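Local coordinates for protein halohydrin epoxidase A (Corynebacterium sp., PDB 4Z9F) that probably catalyses the reversible conversion of vicinal halohydrins to epoxides with release of hydrogen halide, on a Rossmann-like fold related to the short-chain dehydrogenases/reductases, at residues 24-29 / 73-78; 4-9 / 15-20. The protein carries 1 engineered substitution. One frame throughout, in Å; residues are numbered along the deposited sequence.

How the contacts relate
Contact 2 joins strand 3-6 to helix 14-23 within the first beta-alpha-beta unit; contact 1 follows it along the chain, linking Tyr26, on the segment that carries strand 27-30, with strand 73-79. Strand 3-6 lies between those two strands in the parallel sheet, so contact 1 reaches past the strand that contact 2 packs from one side. Their centres are 8 Å apart. Two probable backbone hydrogen bonds tie them: Val29 N to Ala4 O at 2.7 Å and Val77 N to Leu5 O, also 2.7 Å. Side chains add to this, with Val6 touching both Val28 and Val77. By topology, the loop after strand 3-6 probably corresponds to the glycine-rich turn of dinucleotide-binding relatives.

Contact 1. Residues 24-29 / 73-78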
ATOM      1  N   ASP C  24     -15.346 -13.104 -27.338  1.00 25.56           N
ATOM      2  CA  ASP C  24     -16.323 -12.170 -26.805  1.00 29.09           C
ATOM      3  C   ASP C  24     -16.913 -11.263 -27.879  1.00 30.00           C
ATOM      4  O   ASP C  24     -17.708 -10.375 -27.553  1.00 29.40           O
ATOM      5  CB  ASP C  24     -15.679 -11.324 -25.697  1.00 28.37           C
ATOM      6  CG  ASP C  24     -16.704 -10.618 -24.824  1.00 30.29           C
ATOM      7  OD1 ASP C  24     -16.390  -9.515 -24.321  1.00 31.00           O
ATOM      8  OD2 ASP C  24     -17.816 -11.164 -24.632  1.00 29.56           O
ATOM      9  N   GLY C  25     -16.534 -11.453 -29.141  1.00 29.48           N
ATOM     10  CA  GLY C  25     -17.131 -10.719 -30.234  1.00 24.87           C
ATOM     11  C   GLY C  25     -16.310  -9.593 -30.816  1.00 31.14           C
ATOM     12  O   GLY C  25     -16.810  -8.885 -31.698  1.00 30.77           O
ATOM     13  N   TYR C  26     -15.074  -9.403 -30.364  1.00 23.60           N
ATOM     14  CA  TYR C  26     -14.223  -8.340 -30.876  1.00 25.76           C
ATOM     15  C   TYR C  26     -13.483  -8.763 -32.143  1.00 29.50           C
ATOM     16  O   TYR C  26     -13.159  -9.934 -32.350  1.00 24.84           O
ATOM     17  CB  TYR C  26     -13.174  -7.920 -29.841  1.00 24.18           C
ATOM     18  CG  TYR C  26     -13.689  -7.147 -28.639  1.00 21.98           C
ATOM     19  CD1 TYR C  26     -14.545  -7.739 -27.729  1.00 24.25           C
ATOM     20  CD2 TYR C  26     -13.274  -5.843 -28.398  1.00 21.63           C
ATOM     21  CE1 TYR C  26     -15.007  -7.051 -26.615  1.00 25.19           C
ATOM     22  CE2 TYR C  26     -13.726  -5.143 -27.285  1.00 23.19           C
ATOM     23  CZ  TYR C  26     -14.595  -5.763 -26.397  1.00 25.51           C
ATOM     24  OH  TYR C  26     -15.066  -5.094 -25.287  1.00 25.16           O
ATOM     25  N   THR C  27     -13.177  -7.776 -32.972  1.00 27.48           N
ATOM     26  CA  THR C  27     -12.079  -7.889 -33.915  1.00 26.53           C
ATOM     27  C   THR C  27     -10.823  -7.445 -33.181  1.00 26.68           C
ATOM     28  O   THR C  27     -10.745  -6.306 -32.704  1.00 24.58           O
ATOM     29  CB  THR C  27     -12.332  -7.038 -35.159  1.00 29.51           C
ATOM     30  OG1 THR C  27     -13.541  -7.479 -35.779  1.00 24.80           O
ATOM     31  CG2 THR C  27     -11.184  -7.169 -36.148  1.00 30.25           C
ATOM     32  N   VAL C  28      -9.855  -8.342 -33.063  1.00 25.40           N
ATOM     33  CA  VAL C  28      -8.647  -8.066 -32.304  1.00 23.85           C
ATOM     34  C   VAL C  28      -7.530  -7.726 -33.278  1.00 24.95           C
ATOM     35  O   VAL C  28      -7.022  -8.601 -33.990  1.00 28.48           O
ATOM     36  CB  VAL C  28      -8.269  -9.243 -31.400  1.00 24.17           C
ATOM     37  CG1 VAL C  28      -7.071  -8.861 -30.551  1.00 24.46           C
ATOM     38  CG2 VAL C  28      -9.473  -9.640 -30.528  1.00 22.30           C
ATOM     39  N   VAL C  29      -7.142  -6.453 -33.298  1.00 23.26           N
ATOM     40  CA  VAL C  29      -5.992  -5.981 -34.063  1.00 25.28           C
ATOM     41  C   VAL C  29      -4.737  -6.140 -33.205  1.00 27.59           C
ATOM     42  O   VAL C  29      -4.691  -5.658 -32.068  1.00 25.42           O
ATOM     43  CB  VAL C  29      -6.192  -4.514 -34.479  1.00 25.70           C
ATOM     44  CG1 VAL C  29      -5.006  -4.019 -35.240  1.00 23.68           C
ATOM     45  CG2 VAL C  29      -7.467  -4.364 -35.285  1.00 27.64           C
ATOM     46  N   ILE C  73     -11.649   2.461 -31.370  1.00 28.12           N
ATOM     47  CA  ILE C  73     -11.046   1.435 -30.521  1.00 22.32           C
ATOM     48  C   ILE C  73     -11.826   1.379 -29.211  1.00 27.04           C
ATOM     49  O   ILE C  73     -11.950   2.392 -28.513  1.00 27.04           O
ATOM     50  CB  ILE C  73      -9.560   1.731 -30.260  1.00 24.76           C
ATOM     51  CG1 ILE C  73      -8.774   1.754 -31.566  1.00 18.78           C
ATOM     52  CG2 ILE C  73      -8.940   0.670 -29.327  1.00 24.40           C
ATOM     53  CD1 ILE C  73      -7.358   2.254 -31.386  1.00 25.46           C
ATOM     54  N   ASP C  74     -12.342   0.196 -28.872  1.00 21.83           N
ATOM     55  CA  ASP C  74     -13.069  -0.006 -27.624  1.00 22.58           C
ATOM     56  C   ASP C  74     -12.132  -0.327 -26.461  1.00 21.98           C
ATOM     57  O   ASP C  74     -12.351   0.151 -25.343  1.00 20.79           O
ATOM     58  CB  ASP C  74     -14.098  -1.137 -27.796  1.00 23.23           C
ATOM     59  CG  ASP C  74     -14.757  -1.562 -26.479  1.00 26.09           C
ATOM     60  OD1 ASP C  74     -15.897  -1.109 -26.200  1.00 26.66           O
ATOM     61  OD2 ASP C  74     -14.157  -2.383 -25.733  1.00 22.46           O
ATOM     62  N   THR C  75     -11.097  -1.129 -26.711  1.00 21.52           N
ATOM     63  CA  THR C  75     -10.184  -1.587 -25.671  1.00 23.04           C
ATOM     64  C   THR C  75      -8.768  -1.674 -26.215  1.00 22.65           C
ATOM     65  O   THR C  75      -8.547  -2.151 -27.336  1.00 20.88           O
ATOM     66  CB  THR C  75     -10.615  -2.958 -25.125  1.00 19.65           C
ATOM     67  OG1 THR C  75     -11.916  -2.851 -24.535  1.00 23.16           O
ATOM     68  CG2 THR C  75      -9.611  -3.473 -24.092  1.00 18.12           C
ATOM     69  N   ILE C  76      -7.812  -1.183 -25.431  1.00 21.30           N
ATOM     70  CA  ILE C  76      -6.396  -1.388 -25.692  1.00 19.54           C
ATOM     71  C   ILE C  76      -5.858  -2.252 -24.552  1.00 23.12           C
ATOM     72  O   ILE C  76      -6.027  -1.908 -23.376  1.00 18.57           O
ATOM     73  CB  ILE C  76      -5.625  -0.061 -25.793  1.00 23.06           C
ATOM     74  CG1 ILE C  76      -6.196   0.818 -26.917  1.00 18.77           C
ATOM     75  CG2 ILE C  76      -4.130  -0.320 -26.003  1.00 22.99           C
ATOM     76  CD1 ILE C  76      -5.596   2.207 -26.960  1.00 21.88           C
ATOM     77  N   VAL C  77      -5.258  -3.388 -24.895  1.00 22.06           N
ATOM     78  CA  VAL C  77      -4.498  -4.190 -23.942  1.00 20.29           C
ATOM     79  C   VAL C  77      -3.031  -3.894 -24.188  1.00 22.63           C
ATOM     80  O   VAL C  77      -2.455  -4.339 -25.187  1.00 20.49           O
ATOM     81  CB  VAL C  77      -4.788  -5.689 -24.076  1.00 18.84           C
ATOM     82  CG1 VAL C  77      -3.883  -6.463 -23.122  1.00 21.90           C
ATOM     83  CG2 VAL C  77      -6.238  -5.987 -23.766  1.00 19.13           C
ATOM     84  N   SER C  78      -2.431  -3.121 -23.291  1.00 19.20           N
ATOM     85  CA  SER C  78      -1.016  -2.776 -23.392  1.00 20.33           C
ATOM     86  C   SER C  78      -0.236  -3.879 -22.696  1.00 24.13           C
ATOM     87  O   SER C  78       0.045  -3.812 -21.501  1.00 23.06           O
ATOM     88  CB  SER C  78      -0.741  -1.420 -22.768  1.00 17.85           C
ATOM     89  OG  SER C  78       0.603  -1.039 -22.990  1.00 20.05           O
TER
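At its edge and in its plane, the Tyr26 ring meets Asp74 OD2, which lies 3.2 Å from Tyr26 CE2; Thr75 OG1 approaches obliquely. The carboxylate of Asp74 is turned 71° from the ring, and the phenol OH comes from above the carboxylate plane. Tyr26 OH donates to Asp74 OD2 at 2.9 Å, while Thr75 OG1 donates to the same Asp74 OD2 at 2.6 Å on the anti side. The two donors arrive from opposite faces of the carboxylate, which should limit its rotation. A chi1 of 171° swings the Asp74 carboxylate away from the backbone N and lets OD2 meet the phenol.

In the Rossmann-like sheet, strands 27-30 and 73-79 flank strand 3-6 without adjoining each other. This explains why the nearest CA atoms, those of Tyr26 and Asp74, stand 9.0 Å apart and why the link is made by side chains, the long Tyr26 reaching the carboxylate of Asp74. Tyr26 follows the Schellman motif that ends helix 14-23, in which Gly25 takes a positive phi (104°). Helix 213-224 lends Ala224 to both Tyr26 and Thr75, and Asp74 OD1 forms a salt bridge with Arg226 NH2, which would be expected to favour the ionised carboxylate.

Contact 2. Residues 4-9 / 15-20; sequences ALVTHA and PAAVEA
Ala9 O lies 3.2 Å from Pro15 CD, the closest approach across the contact. The neighbouring Pro15 N stands 3.3 Å from Ala9 O but, as a tertiary amide nitrogen, has no hydrogen to donate, so the carbonyl abuts the CD side of the proline ring in van der Waals contact. Deeper in the interface, the joining is apolar: Val18 CG2 sits 3.9 Å from Val6 CG1 and 4.1 Å from Ala9 CB, one methyl serving two partners. A chi1 of 171° sets Val18 CG1 opposite the backbone N, leaving CG2 anti to the carbonyl carbon and aimed at the strand. The other methyl of Val6, CG2, reaches Ala17 CB at 4.4 Å.

These contacts seat helix 14-23 against strand 3-6 in the opening beta-alpha-beta crossover of a Rossmann-like fold, with the turn through Ala9 leading from strand to helix. Val6 and Val18 have their CA atoms 7.0 Å apart, those of Ala9 and Pro15 6.0 Å. The helical bond from Glu19 N to Pro15 O, 3.0 Å, shows that the proline belongs to regular helix. Val28 of strand 27-30 touches both Val6 and Val18, and Cys30 touches Ala9 and Val18, carrying the apolar layer onto the unit's second strand.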
ATOM      1  N   ALA C   4     -10.404  -4.199 -30.659  1.00 24.07           N
ATOM      2  CA  ALA C   4      -9.407  -4.185 -29.602  1.00 22.56           C
ATOM      3  C   ALA C   4      -8.022  -4.169 -30.221  1.00 24.53           C
ATOM      4  O   ALA C   4      -7.799  -4.719 -31.308  1.00 28.04           O
ATOM      5  CB  ALA C   4      -9.546  -5.400 -28.669  1.00 21.36           C
ATOM      6  N   LEU C   5      -7.105  -3.492 -29.541  1.00 20.19           N
ATOM      7  CA  LEU C   5      -5.693  -3.498 -29.877  1.00 19.53           C
ATOM      8  C   LEU C   5      -4.964  -4.232 -28.757  1.00 24.98           C
ATOM      9  O   LEU C   5      -5.191  -3.939 -27.579  1.00 21.93           O
ATOM     10  CB  LEU C   5      -5.156  -2.077 -30.035  1.00 20.28           C
ATOM     11  CG  LEU C   5      -3.634  -1.915 -30.084  1.00 22.38           C
ATOM     12  CD1 LEU C   5      -3.027  -2.628 -31.297  1.00 23.14           C
ATOM     13  CD2 LEU C   5      -3.245  -0.448 -30.062  1.00 23.84           C
ATOM     14  N   VAL C   6      -4.141  -5.215 -29.125  1.00 22.14           N
ATOM     15  CA  VAL C   6      -3.344  -5.996 -28.177  1.00 21.54           C
ATOM     16  C   VAL C   6      -1.896  -5.936 -28.632  1.00 22.59           C
ATOM     17  O   VAL C   6      -1.581  -6.334 -29.760  1.00 24.00           O
ATOM     18  CB  VAL C   6      -3.812  -7.459 -28.088  1.00 20.78           C
ATOM     19  CG1 VAL C   6      -2.877  -8.264 -27.165  1.00 22.64           C
ATOM     20  CG2 VAL C   6      -5.277  -7.547 -27.636  1.00 19.83           C
ATOM     21  N   THR C   7      -1.015  -5.438 -27.771  1.00 20.37           N
ATOM     22  CA  THR C   7       0.388  -5.394 -28.130  1.00 23.17           C
ATOM     23  C   THR C   7       1.065  -6.712 -27.744  1.00 24.25           C
ATOM     24  O   THR C   7       0.537  -7.500 -26.953  1.00 21.43           O
ATOM     25  CB  THR C   7       1.082  -4.217 -27.457  1.00 26.82           C
ATOM     26  OG1 THR C   7       0.958  -4.352 -26.037  1.00 21.82           O
ATOM     27  CG2 THR C   7       0.437  -2.913 -27.892  1.00 24.25           C
ATOM     28  N   HIS C   8       2.234  -6.943 -28.336  1.00 25.78           N
ATOM     29  CA  HIS C   8       3.045  -8.146 -28.090  1.00 28.52           C
ATOM     30  C   HIS C   8       2.175  -9.399 -28.026  1.00 25.44           C
ATOM     31  O   HIS C   8       2.222 -10.182 -27.074  1.00 26.50           O
ATOM     32  CB  HIS C   8       3.873  -7.972 -26.820  1.00 23.78           C
ATOM     33  CG  HIS C   8       4.845  -6.837 -26.890  1.00 26.44           C
ATOM     34  ND1 HIS C   8       6.013  -6.900 -27.620  1.00 23.34           N
ATOM     35  CD2 HIS C   8       4.829  -5.613 -26.311  1.00 27.01           C
ATOM     36  CE1 HIS C   8       6.673  -5.764 -27.488  1.00 23.97           C
ATOM     37  NE2 HIS C   8       5.979  -4.967 -26.696  1.00 26.45           N
ATOM     38  N   ALA C   9       1.369  -9.587 -29.083  1.00 22.62           N
ATOM     39  CA  ALA C   9       0.259 -10.532 -29.047  1.00 22.74           C
ATOM     40  C   ALA C   9       0.694 -11.980 -28.867  1.00 22.88           C
ATOM     41  O   ALA C   9      -0.137 -12.821 -28.501  1.00 24.15           O
ATOM     42  CB  ALA C   9      -0.578 -10.409 -30.324  1.00 23.71           C
ATOM     43  N   PRO C  15      -1.690 -13.989 -25.826  1.00 23.08           N
ATOM     44  CA  PRO C  15      -2.575 -15.078 -26.283  1.00 22.32           C
ATOM     45  C   PRO C  15      -3.880 -15.176 -25.516  1.00 22.65           C
ATOM     46  O   PRO C  15      -4.934 -15.430 -26.114  1.00 20.08           O
ATOM     47  CB  PRO C  15      -1.701 -16.326 -26.094  1.00 22.52           C
ATOM     48  CG  PRO C  15      -0.312 -15.815 -26.323  1.00 23.56           C
ATOM     49  CD  PRO C  15      -0.286 -14.424 -25.732  1.00 23.37           C
ATOM     50  N   ALA C  16      -3.849 -14.971 -24.202  1.00 22.27           N
ATOM     51  CA  ALA C  16      -5.085 -15.047 -23.430  1.00 20.40           C
ATOM     52  C   ALA C  16      -6.047 -13.933 -23.826  1.00 20.30           C
ATOM     53  O   ALA C  16      -7.260 -14.159 -23.934  1.00 22.36           O
ATOM     54  CB  ALA C  16      -4.774 -14.982 -21.929  1.00 21.31           C
ATOM     55  N   ALA C  17      -5.517 -12.729 -24.033  1.00 22.02           N
ATOM     56  CA  ALA C  17      -6.348 -11.581 -24.370  1.00 21.62           C
ATOM     57  C   ALA C  17      -6.923 -11.729 -25.774  1.00 20.85           C
ATOM     58  O   ALA C  17      -8.119 -11.517 -25.992  1.00 21.33           O
ATOM     59  CB  ALA C  17      -5.527 -10.301 -24.244  1.00 21.25           C
ATOM     60  N   VAL C  18      -6.079 -12.104 -26.734  1.00 24.26           N
ATOM     61  CA  VAL C  18      -6.527 -12.246 -28.118  1.00 22.80           C
ATOM     62  C   VAL C  18      -7.618 -13.306 -28.218  1.00 23.03           C
ATOM     63  O   VAL C  18      -8.633 -13.116 -28.902  1.00 25.71           O
ATOM     64  CB  VAL C  18      -5.325 -12.559 -29.031  1.00 21.87           C
ATOM     65  CG1 VAL C  18      -5.797 -12.933 -30.434  1.00 29.04           C
ATOM     66  CG2 VAL C  18      -4.373 -11.376 -29.078  1.00 26.10           C
ATOM     67  N   GLU C  19      -7.452 -14.426 -27.510  1.00 25.78           N
ATOM     68  CA  GLU C  19      -8.489 -15.451 -27.537  1.00 23.44           C
ATOM     69  C   GLU C  19      -9.761 -14.995 -26.835  1.00 27.03           C
ATOM     70  O   GLU C  19     -10.863 -15.207 -27.350  1.00 22.10           O
ATOM     71  CB  GLU C  19      -7.982 -16.748 -26.909  1.00 29.23           C
ATOM     72  CG  GLU C  19      -9.087 -17.789 -26.732  1.00 30.75           C
ATOM     73  CD  GLU C  19      -8.703 -19.172 -27.266  1.00 49.54           C
ATOM     74  OE1 GLU C  19      -9.169 -20.172 -26.665  1.00 57.23           O
ATOM     75  OE2 GLU C  19      -7.951 -19.245 -28.272  1.00 46.21           O
ATOM     76  N   ALA C  20      -9.647 -14.394 -25.647  1.00 20.64           N
ATOM     77  CA  ALA C  20     -10.857 -14.057 -24.905  1.00 22.08           C
ATOM     78  C   ALA C  20     -11.666 -12.973 -25.610  1.00 20.29           C
ATOM     79  O   ALA C  20     -12.894 -13.061 -25.689  1.00 23.39           O
ATOM     80  CB  ALA C  20     -10.502 -13.611 -23.492  1.00 26.44           C
TER